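Local coordinates for SusD family protein (Bacteroides uniformis, PDB 7KV1), which probably binds beta-glucan at the surface of a human gut bacterium, as a surface glycan-binding protein of the SusD family, at residues A430-W433 with L434-R438; L455-R458 with R459-F462; G480-A483 with S484-A487; S502-A505 with K506-Y509. All blocks are in the same frame, centred on the assembly; numbering follows the deposited sequence.

The four contacts follow one another along the SusD family part of the chain, and each of the first three touches the next. Contact 1 lies on helix 429-440 and contact 2 on helix 451-461, about 12 Å apart centre to centre; the salt bridge from Arg438 NH1 to Glu457 OE1, 2.8 Å long, ties the two helices. Contact 3, in the loop ahead of helix 487-490, has its centre about 12 Å from that of contact 2 and meets it through a probable hydrogen bond, Thr456 OG1 to Asn485 ND2 at 2.9 Å. Contact 4 follows, about 15 Å between centres, with Ala487 CB against Trp503 CE3. Contacts 1 and 4 have centres about 32 Å apart, so the touches join two packed helices to the C-terminal loops.

Contact 1 (A430-W433 with L434-R438); sequences AKTW and LNEVR
Lys431 and Asn435 lie one helical turn apart, and their side chains meet at an angle: Lys431 CG touches Asn435 ND2 at 3.4 Å. With CG anti to the backbone N (chi1 169°) and the remaining chain extended, Lys431 runs past the amide and delivers NZ to the carbonyl of Ala447. Asn435 CG is 3.3 Å from Lys431 O, but the angle at ND2 is too poor for a bond; the carbonyl is taken instead by Asn435 N at 3.0 Å. Asn435 OD1 accepts from Leu446 N. Without the amide, as with an alanine here, Leu446 N would probably lose this acceptor and Lys431 CG the group it lies against. Trp433, with CG anti to its carbonyl carbon (chi1 -60°), sends its indole to Leu412 and Ala415 of helix 408-420 and Ile261 of helix 250-262; one ring face has Ala430 N 4.0 Å above it, offset toward the rim. The straightest backbone bond, Leu434 N to Ala430 O, has an N-H...O angle of 171°. The i to i+4 bonds are those of an alpha-helix, and buried Ala430, Trp433, Leu434 and Val437 against exposed Thr432 make it amphipathic, packed on helix 408-420 in the TPR-clan fold of SusD proteins.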
loop_
_atom_site.group_PDB
_atom_site.type_symbol
_atom_site.label_atom_id
_atom_site.label_comp_id
_atom_site.label_asym_id
_atom_site.label_seq_id
_atom_site.Cartn_x
_atom_site.Cartn_y
_atom_site.Cartn_z
ATOM N N ALA A 430 16.967 -13.259 -11.938
ATOM C CA ALA A 430 16.641 -12.855 -10.541
ATOM C C ALA A 430 17.797 -12.056 -9.930
ATOM O O ALA A 430 17.542 -11.007 -9.290
ATOM C CB ALA A 430 16.318 -14.073 -9.755
ATOM N N LYS A 431 19.041 -12.470 -10.186
ATOM C CA LYS A 431 20.245 -11.781 -9.659
ATOM C C LYS A 431 20.405 -10.429 -10.347
ATOM O O LYS A 431 20.697 -9.458 -9.646
ATOM C CB LYS A 431 21.487 -12.659 -9.861
ATOM C CG LYS A 431 22.825 -11.989 -9.614
ATOM C CD LYS A 431 23.989 -12.950 -9.894
ATOM C CE LYS A 431 25.334 -12.269 -9.982
ATOM N NZ LYS A 431 26.404 -13.293 -10.078
ATOM N N THR A 432 20.268 -10.360 -11.672
ATOM C CA THR A 432 20.339 -9.066 -12.405
ATOM C C THR A 432 19.375 -8.037 -11.771
ATOM O O THR A 432 19.789 -6.905 -11.463
ATOM C CB THR A 432 20.006 -9.265 -13.877
ATOM O OG1 THR A 432 20.936 -10.232 -14.362
ATOM C CG2 THR A 432 20.086 -7.962 -14.649
ATOM N N TRP A 433 18.118 -8.428 -11.617
ATOM C CA TRP A 433 17.027 -7.548 -11.114
ATOM C C TRP A 433 17.257 -7.127 -9.662
ATOM O O TRP A 433 17.216 -5.894 -9.393
ATOM C CB TRP A 433 15.693 -8.265 -11.278
ATOM C CG TRP A 433 15.429 -8.586 -12.708
ATOM C CD1 TRP A 433 15.850 -7.880 -13.787
ATOM C CD2 TRP A 433 14.625 -9.660 -13.208
ATOM N NE1 TRP A 433 15.380 -8.465 -14.933
ATOM C CE2 TRP A 433 14.642 -9.562 -14.616
ATOM C CE3 TRP A 433 13.898 -10.692 -12.611
ATOM C CZ2 TRP A 433 13.948 -10.450 -15.433
ATOM C CZ3 TRP A 433 13.221 -11.583 -13.415
ATOM C CH2 TRP A 433 13.263 -11.464 -14.809
ATOM N N LEU A 434 17.474 -8.075 -8.750
ATOM C CA LEU A 434 17.721 -7.713 -7.329
ATOM C C LEU A 434 18.955 -6.807 -7.244
ATOM O O LEU A 434 18.903 -5.803 -6.504
ATOM C CB LEU A 434 17.897 -8.958 -6.454
ATOM C CG LEU A 434 17.999 -8.632 -4.961
ATOM C CD1 LEU A 434 17.114 -9.563 -4.151
ATOM C CD2 LEU A 434 19.429 -8.711 -4.479
ATOM N N ASN A 435 20.010 -7.081 -8.027
ATOM C CA ASN A 435 21.279 -6.316 -7.902
ATOM C C ASN A 435 21.102 -4.887 -8.437
ATOM O O ASN A 435 21.819 -3.995 -7.940
ATOM C CB ASN A 435 22.468 -7.044 -8.532
ATOM C CG ASN A 435 22.974 -8.167 -7.655
ATOM O OD1 ASN A 435 22.620 -8.215 -6.478
ATOM N ND2 ASN A 435 23.795 -9.065 -8.209
ATOM N N GLU A 436 20.200 -4.660 -9.392
ATOM C CA GLU A 436 19.867 -3.290 -9.901
ATOM C C GLU A 436 19.321 -2.437 -8.741
ATOM O O GLU A 436 19.698 -1.264 -8.637
ATOM C CB GLU A 436 18.850 -3.437 -11.032
ATOM C CG GLU A 436 18.683 -2.292 -12.005
ATOM C CD GLU A 436 18.056 -2.747 -13.331
ATOM O OE1 GLU A 436 18.433 -3.892 -13.789
ATOM O OE2 GLU A 436 17.148 -2.001 -13.912
ATOM N N VAL A 437 18.460 -3.022 -7.907
ATOM C CA VAL A 437 17.925 -2.387 -6.667
ATOM C C VAL A 437 19.072 -2.187 -5.667
ATOM O O VAL A 437 19.179 -1.078 -5.140
ATOM C CB VAL A 437 16.757 -3.192 -6.063
ATOM C CG1 VAL A 437 16.240 -2.590 -4.771
ATOM C CG2 VAL A 437 15.600 -3.346 -7.044
ATOM N N ARG A 438 19.878 -3.200 -5.379
ATOM C CA ARG A 438 20.993 -3.075 -4.391
ATOM C C ARG A 438 21.973 -2.001 -4.863
ATOM O O ARG A 438 22.344 -1.150 -4.058
ATOM C CB ARG A 438 21.705 -4.409 -4.234
ATOM C CG ARG A 438 20.881 -5.443 -3.491
ATOM C CD ARG A 438 21.666 -6.667 -3.079
ATOM N NE ARG A 438 22.782 -6.405 -2.187
ATOM C CZ ARG A 438 22.712 -6.331 -0.858
ATOM N NH1 ARG A 438 21.551 -6.430 -0.211
ATOM N NH2 ARG A 438 23.828 -6.126 -0.182
#

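Contact 2 (L455-R458 with R459-F462); sequences LTER and RLEF
Phe462 places its ring back against Arg458 through a chi1 of -64°, which sets CG anti to the carbonyl carbon and brings CD2 to 3.3 Å from Arg458 O. In Glu461, CG anti to the backbone N (chi1 -177°) lies over the centre of the Phe462 ring, 3.6 Å above the plane; the bend at chi2 then turns the carboxylate away. Arg458 O lies obliquely to that ring and receives two weak bonds, from Glu461 N and Phe462 N. Phe462 is the first residue to leave helical backbone angles, so these weak bonds belong to the C-terminal end of helix 451-461, which packs against helices 408-420 and 429-440 in the SusD helical fold. Two bonds further back are not weak: Leu460 N meets Thr456 O in the carbonyl plane, with an N-H...O angle of 158°, and Glu461 N reaches Glu457 O at 2.9 Å. Leu460 CG also rests on Thr456 O at 3.6 Å. Glu457 OE2 stays 5.1 Å from Glu461 OE1; Arg353 makes a salt bridge to each, Arg438 a second to Glu457, and Arg407 and Arg440 others to Glu461, which would be expected to offset their repulsion. Arg458 carries its guanidinium to Asp471 and Glu410.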
loop_
_atom_site.group_PDB
_atom_site.type_symbol
_atom_site.label_atom_id
_atom_site.label_comp_id
_atom_site.label_asym_id
_atom_site.label_seq_id
_atom_site.Cartn_x
_atom_site.Cartn_y
_atom_site.Cartn_z
ATOM N N LEU A 455 13.052 -11.205 -0.059
ATOM C CA LEU A 455 12.202 -10.719 1.058
ATOM C C LEU A 455 12.986 -9.715 1.912
ATOM O O LEU A 455 12.396 -8.689 2.384
ATOM C CB LEU A 455 11.709 -11.926 1.868
ATOM C CG LEU A 455 10.893 -12.946 1.088
ATOM C CD1 LEU A 455 10.484 -14.059 2.011
ATOM C CD2 LEU A 455 9.666 -12.301 0.421
ATOM N N THR A 456 14.270 -9.960 2.167
ATOM C CA THR A 456 15.082 -9.004 2.965
ATOM C C THR A 456 15.182 -7.683 2.216
ATOM O O THR A 456 15.021 -6.627 2.853
ATOM C CB THR A 456 16.460 -9.581 3.311
ATOM O OG1 THR A 456 16.185 -10.690 4.165
ATOM C CG2 THR A 456 17.382 -8.564 3.958
ATOM N N GLU A 457 15.436 -7.723 0.914
ATOM C CA GLU A 457 15.573 -6.503 0.092
ATOM C C GLU A 457 14.267 -5.692 0.081
ATOM O O GLU A 457 14.332 -4.449 0.177
ATOM C CB GLU A 457 16.043 -6.830 -1.320
ATOM C CG GLU A 457 16.752 -5.675 -1.963
ATOM C CD GLU A 457 18.073 -5.298 -1.311
ATOM O OE1 GLU A 457 18.804 -6.226 -0.901
ATOM O OE2 GLU A 457 18.362 -4.066 -1.228
ATOM N N ARG A 458 13.121 -6.360 0.060
ATOM C CA ARG A 458 11.805 -5.710 0.150
ATOM C C ARG A 458 11.717 -4.941 1.475
ATOM O O ARG A 458 11.154 -3.859 1.473
ATOM C CB ARG A 458 10.672 -6.744 0.012
ATOM C CG ARG A 458 10.538 -7.345 -1.377
ATOM C CD ARG A 458 9.444 -8.388 -1.407
ATOM N NE ARG A 458 8.181 -7.692 -1.374
ATOM C CZ ARG A 458 7.532 -7.251 -2.454
ATOM N NH1 ARG A 458 8.003 -7.480 -3.658
ATOM N NH2 ARG A 458 6.412 -6.578 -2.337
ATOM N N ARG A 459 12.222 -5.497 2.573
ATOM C CA ARG A 459 12.125 -4.821 3.882
ATOM C C ARG A 459 12.956 -3.525 3.833
ATOM O O ARG A 459 12.488 -2.477 4.297
ATOM C CB ARG A 459 12.641 -5.723 5.005
ATOM C CG ARG A 459 12.491 -5.065 6.368
ATOM C CD ARG A 459 13.026 -5.744 7.610
ATOM N NE ARG A 459 12.426 -4.952 8.701
ATOM C CZ ARG A 459 12.724 -5.053 9.986
ATOM N NH1 ARG A 459 13.648 -5.906 10.394
ATOM N NH2 ARG A 459 12.127 -4.249 10.856
ATOM N N LEU A 460 14.156 -3.594 3.272
ATOM C CA LEU A 460 15.049 -2.417 3.201
ATOM C C LEU A 460 14.452 -1.353 2.262
ATOM O O LEU A 460 14.618 -0.119 2.522
ATOM C CB LEU A 460 16.446 -2.850 2.756
ATOM C CG LEU A 460 17.183 -3.824 3.675
ATOM C CD1 LEU A 460 18.470 -4.310 3.002
ATOM C CD2 LEU A 460 17.530 -3.170 5.001
ATOM N N GLU A 461 13.788 -1.777 1.199
ATOM C CA GLU A 461 13.413 -0.890 0.079
ATOM C C GLU A 461 12.141 -0.105 0.417
ATOM O O GLU A 461 12.028 1.022 -0.073
ATOM C CB GLU A 461 13.263 -1.714 -1.195
ATOM C CG GLU A 461 12.936 -0.933 -2.465
ATOM C CD GLU A 461 14.033 -0.016 -2.965
ATOM O OE1 GLU A 461 15.181 -0.258 -2.593
ATOM O OE2 GLU A 461 13.718 0.946 -3.741
ATOM N N PHE A 462 11.233 -0.668 1.214
ATOM C CA PHE A 462 9.827 -0.199 1.280
ATOM C C PHE A 462 9.416 0.253 2.686
ATOM O O PHE A 462 8.211 0.311 2.976
ATOM C CB PHE A 462 8.912 -1.282 0.716
ATOM C CG PHE A 462 9.149 -1.558 -0.744
ATOM C CD1 PHE A 462 9.009 -0.561 -1.699
ATOM C CD2 PHE A 462 9.500 -2.824 -1.166
ATOM C CE1 PHE A 462 9.285 -0.813 -3.027
ATOM C CE2 PHE A 462 9.724 -3.094 -2.509
ATOM C CZ PHE A 462 9.624 -2.080 -3.434
#

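Contact 3 (G480-A483 with S484-A487); sequences GASA and SNKA
Ser482 and Asn485 are joined across a short 3-10-type turn that leads toward helix 487-490, with Lys486 at the N-cap position of that helix. Two backbone bonds, each spanning three residues, define the turn. Asn485 N donates to Ser482 O at 2.9 Å, and Lys486 N donates to Ala483 O at 3.3 Å with an N-H...O angle of 165°. In both, the donor stands well above the carbonyl plane, by 66° in the second, so neither bond lies on a lone pair; tight turning of the backbone brings this about.

Among the polar side chains, the hydroxyls of Ser482 and Ser484 approach each other, OG to OG 3.3 Å, in a weak hydrogen bond, its proton possibly shared with another acceptor. Each oxygen sits between its own backbone N and carbonyl carbon, which points both hydroxyls to the same flank of the turn. The Asn485 amide lies beside Ser482 OG, ND2 3.7 Å away, but is used outside the turn: ND2 donates to Asp452 and probably to Thr456, while OD1 accepts from Arg468, so the turn is pinned to helices 451-461 and 468-474.

The nonpolar touch comes from Lys486, whose CG, anti to the carbonyl carbon (chi1 -63°), lies 3.5 Å from Ala481 CB. Beyond it, Lys486 CD makes a van der Waals approach to a backbone oxygen, Ala481 O, at 3.5 Å.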
loop_
_atom_site.group_PDB
_atom_site.type_symbol
_atom_site.label_atom_id
_atom_site.label_comp_id
_atom_site.label_asym_id
_atom_site.label_seq_id
_atom_site.Cartn_x
_atom_site.Cartn_y
_atom_site.Cartn_z
ATOM N N GLY A 480 11.376 -21.064 1.268
ATOM C CA GLY A 480 12.723 -20.626 1.706
ATOM C C GLY A 480 12.742 -19.314 2.494
ATOM O O GLY A 480 13.824 -18.711 2.564
ATOM N N ALA A 481 11.632 -18.876 3.094
ATOM C CA ALA A 481 11.609 -17.649 3.927
ATOM C C ALA A 481 12.308 -17.947 5.259
ATOM O O ALA A 481 11.943 -18.923 5.882
ATOM C CB ALA A 481 10.202 -17.152 4.165
ATOM N N SER A 482 13.215 -17.083 5.713
ATOM C CA SER A 482 13.858 -17.197 7.049
ATOM C C SER A 482 12.895 -16.663 8.121
ATOM O O SER A 482 11.898 -15.938 7.780
ATOM C CB SER A 482 15.121 -16.427 7.096
ATOM O OG SER A 482 14.794 -15.041 7.058
ATOM N N ALA A 483 13.240 -16.910 9.375
ATOM C CA ALA A 483 12.398 -16.572 10.538
ATOM C C ALA A 483 12.147 -15.054 10.568
ATOM O O ALA A 483 11.005 -14.645 10.849
ATOM C CB ALA A 483 13.026 -17.112 11.799
ATOM N N SER A 484 13.148 -14.246 10.231
ATOM C CA SER A 484 13.064 -12.768 10.301
ATOM C C SER A 484 12.103 -12.244 9.217
ATOM O O SER A 484 11.692 -11.091 9.322
ATOM C CB SER A 484 14.451 -12.161 10.203
ATOM O OG SER A 484 14.964 -12.313 8.889
ATOM N N ASN A 485 11.694 -13.081 8.251
ATOM C CA ASN A 485 10.891 -12.653 7.078
ATOM C C ASN A 485 9.527 -13.345 7.103
ATOM O O ASN A 485 8.781 -13.192 6.112
ATOM C CB ASN A 485 11.698 -12.872 5.803
ATOM C CG ASN A 485 12.733 -11.781 5.606
ATOM O OD1 ASN A 485 12.511 -10.622 5.975
ATOM N ND2 ASN A 485 13.863 -12.132 5.036
ATOM N N LYS A 486 9.154 -13.983 8.219
ATOM C CA LYS A 486 7.823 -14.634 8.335
ATOM C C LYS A 486 7.047 -14.053 9.511
ATOM O O LYS A 486 7.632 -13.943 10.575
ATOM C CB LYS A 486 7.956 -16.156 8.490
ATOM C CG LYS A 486 8.594 -16.850 7.310
ATOM C CD LYS A 486 8.925 -18.298 7.608
ATOM C CE LYS A 486 7.703 -19.154 7.834
ATOM N NZ LYS A 486 7.765 -20.387 7.007
ATOM N N ALA A 487 5.740 -13.815 9.327
ATOM C CA ALA A 487 4.842 -13.220 10.343
ATOM C C ALA A 487 4.948 -13.963 11.689
ATOM O O ALA A 487 5.076 -13.256 12.724
ATOM C CB ALA A 487 3.412 -13.165 9.858
#

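Contact 4 (S502-A505 with K506-Y509); sequences SWTA and KKKY
Thr504 O receives Lys507 N at 2.9 Å, the shorter of the two hydrogen bonds that join these segments; its N-H...O angle is 158°, although the donor stands above the carbonyl plane. One residue on, Lys508 N donates to Ala505 O at 3.1 Å, again from above the plane. Two consecutive i+3 to i bonds mark a short 3-10 segment, and this one lies in the loop between helices 487-490 and 514-519, near the C-terminus of the SusD-family chain. Its outer side is hydrated: a water accepts from Lys506 N and makes a weak bond with Thr504 OG1.

The inner side is covered by Trp503. Lys507 CB sits over one face of the indole in a CH-pi contact, 4.1 Å from the centroid of the five-membered ring and 26° off its normal. With CG anti to the backbone N (chi1 -171°), Trp503 extends its ring under the turn, so that CZ2 also meets Lys508 CB at 3.9 Å. The indole and the Lys507 chain run antiparallel past one another, and Lys507 carries NZ off to the carbonyls of Tyr101 and Tyr528. NE1 of Trp503 is hydrogen-bonded to the hydroxyl of Tyr469, and the ring packs edge-to-face with Tyr101. A leucine in place of Trp503 would probably leave the Tyr469 hydroxyl without this partner and Lys507 CB without an aromatic face to rest on. Lys506, extended beyond CG, runs alongside Thr504, its CG 3.7 Å from Thr504 OG1, toward a salt bridge with the terminal carboxylate of Lys529.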
loop_
_atom_site.group_PDB
_atom_site.type_symbol
_atom_site.label_atom_id
_atom_site.label_comp_id
_atom_site.label_asym_id
_atom_site.label_seq_id
_atom_site.Cartn_x
_atom_site.Cartn_y
_atom_site.Cartn_z
ATOM N N SER A 502 2.057 -12.673 19.970
ATOM C CA SER A 502 2.683 -13.120 18.701
ATOM C C SER A 502 1.602 -13.271 17.624
ATOM O O SER A 502 0.473 -13.699 17.921
ATOM C CB SER A 502 3.448 -14.375 18.907
ATOM O OG SER A 502 4.435 -14.162 19.900
ATOM N N TRP A 503 1.907 -12.876 16.400
ATOM C CA TRP A 503 0.969 -13.070 15.269
ATOM C C TRP A 503 0.732 -14.565 15.022
ATOM O O TRP A 503 1.719 -15.317 14.964
ATOM C CB TRP A 503 1.521 -12.419 14.006
ATOM C CG TRP A 503 0.547 -12.378 12.869
ATOM C CD1 TRP A 503 -0.255 -11.336 12.528
ATOM C CD2 TRP A 503 0.294 -13.410 11.907
ATOM N NE1 TRP A 503 -0.967 -11.636 11.397
ATOM C CE2 TRP A 503 -0.648 -12.903 10.987
ATOM C CE3 TRP A 503 0.787 -14.706 11.709
ATOM C CZ2 TRP A 503 -1.130 -13.643 9.900
ATOM C CZ3 TRP A 503 0.325 -15.433 10.628
ATOM C CH2 TRP A 503 -0.637 -14.919 9.748
ATOM N N THR A 504 -0.524 -14.947 14.809
ATOM C CA THR A 504 -0.950 -16.303 14.373
ATOM C C THR A 504 -2.003 -16.139 13.276
ATOM O O THR A 504 -2.496 -15.029 13.061
ATOM C CB THR A 504 -1.467 -17.169 15.531
ATOM O OG1 THR A 504 -2.602 -16.516 16.079
ATOM C CG2 THR A 504 -0.430 -17.380 16.607
ATOM N N ALA A 505 -2.273 -17.220 12.557
ATOM C CA ALA A 505 -3.081 -17.233 11.318
ATOM C C ALA A 505 -4.457 -16.624 11.552
ATOM O O ALA A 505 -5.010 -16.015 10.636
ATOM C CB ALA A 505 -3.176 -18.678 10.830
ATOM N N LYS A 506 -5.027 -16.781 12.741
ATOM C CA LYS A 506 -6.378 -16.215 12.993
ATOM C C LYS A 506 -6.355 -14.672 12.992
ATOM O O LYS A 506 -7.411 -14.095 12.925
ATOM C CB LYS A 506 -6.939 -16.746 14.306
ATOM C CG LYS A 506 -6.224 -16.328 15.569
ATOM C CD LYS A 506 -6.932 -16.943 16.772
ATOM C CE LYS A 506 -6.223 -16.658 18.071
ATOM N NZ LYS A 506 -7.095 -17.076 19.188
ATOM N N LYS A 507 -5.189 -14.042 13.067
ATOM C CA LYS A 507 -5.048 -12.564 13.051
ATOM C C LYS A 507 -4.956 -12.054 11.605
ATOM O O LYS A 507 -4.846 -10.853 11.421
ATOM C CB LYS A 507 -3.817 -12.151 13.864
ATOM C CG LYS A 507 -3.794 -12.670 15.302
ATOM C CD LYS A 507 -5.028 -12.285 16.102
ATOM C CE LYS A 507 -4.992 -12.734 17.562
ATOM N NZ LYS A 507 -6.201 -12.250 18.269
ATOM N N LYS A 508 -4.962 -12.941 10.615
ATOM C CA LYS A 508 -4.806 -12.586 9.187
ATOM C C LYS A 508 -5.965 -11.757 8.648
ATOM O O LYS A 508 -5.726 -10.982 7.714
ATOM C CB LYS A 508 -4.710 -13.856 8.344
ATOM C CG LYS A 508 -4.364 -13.598 6.891
ATOM C CD LYS A 508 -3.813 -14.834 6.189
ATOM C CE LYS A 508 -3.580 -14.562 4.725
ATOM N NZ LYS A 508 -2.895 -15.706 4.062
ATOM N N TYR A 509 -7.165 -11.914 9.183
ATOM C CA TYR A 509 -8.375 -11.157 8.766
ATOM C C TYR A 509 -8.871 -10.392 9.987
ATOM O O TYR A 509 -9.255 -11.033 10.966
ATOM C CB TYR A 509 -9.428 -12.106 8.190
ATOM C CG TYR A 509 -8.864 -13.010 7.126
ATOM C CD1 TYR A 509 -8.343 -12.469 5.964
ATOM C CD2 TYR A 509 -8.820 -14.378 7.285
ATOM C CE1 TYR A 509 -7.798 -13.264 4.974
ATOM C CE2 TYR A 509 -8.258 -15.188 6.316
ATOM C CZ TYR A 509 -7.777 -14.631 5.144
ATOM O OH TYR A 509 -7.193 -15.417 4.186
HETATM O O HOH W 1 -4.318 -19.106 14.631
#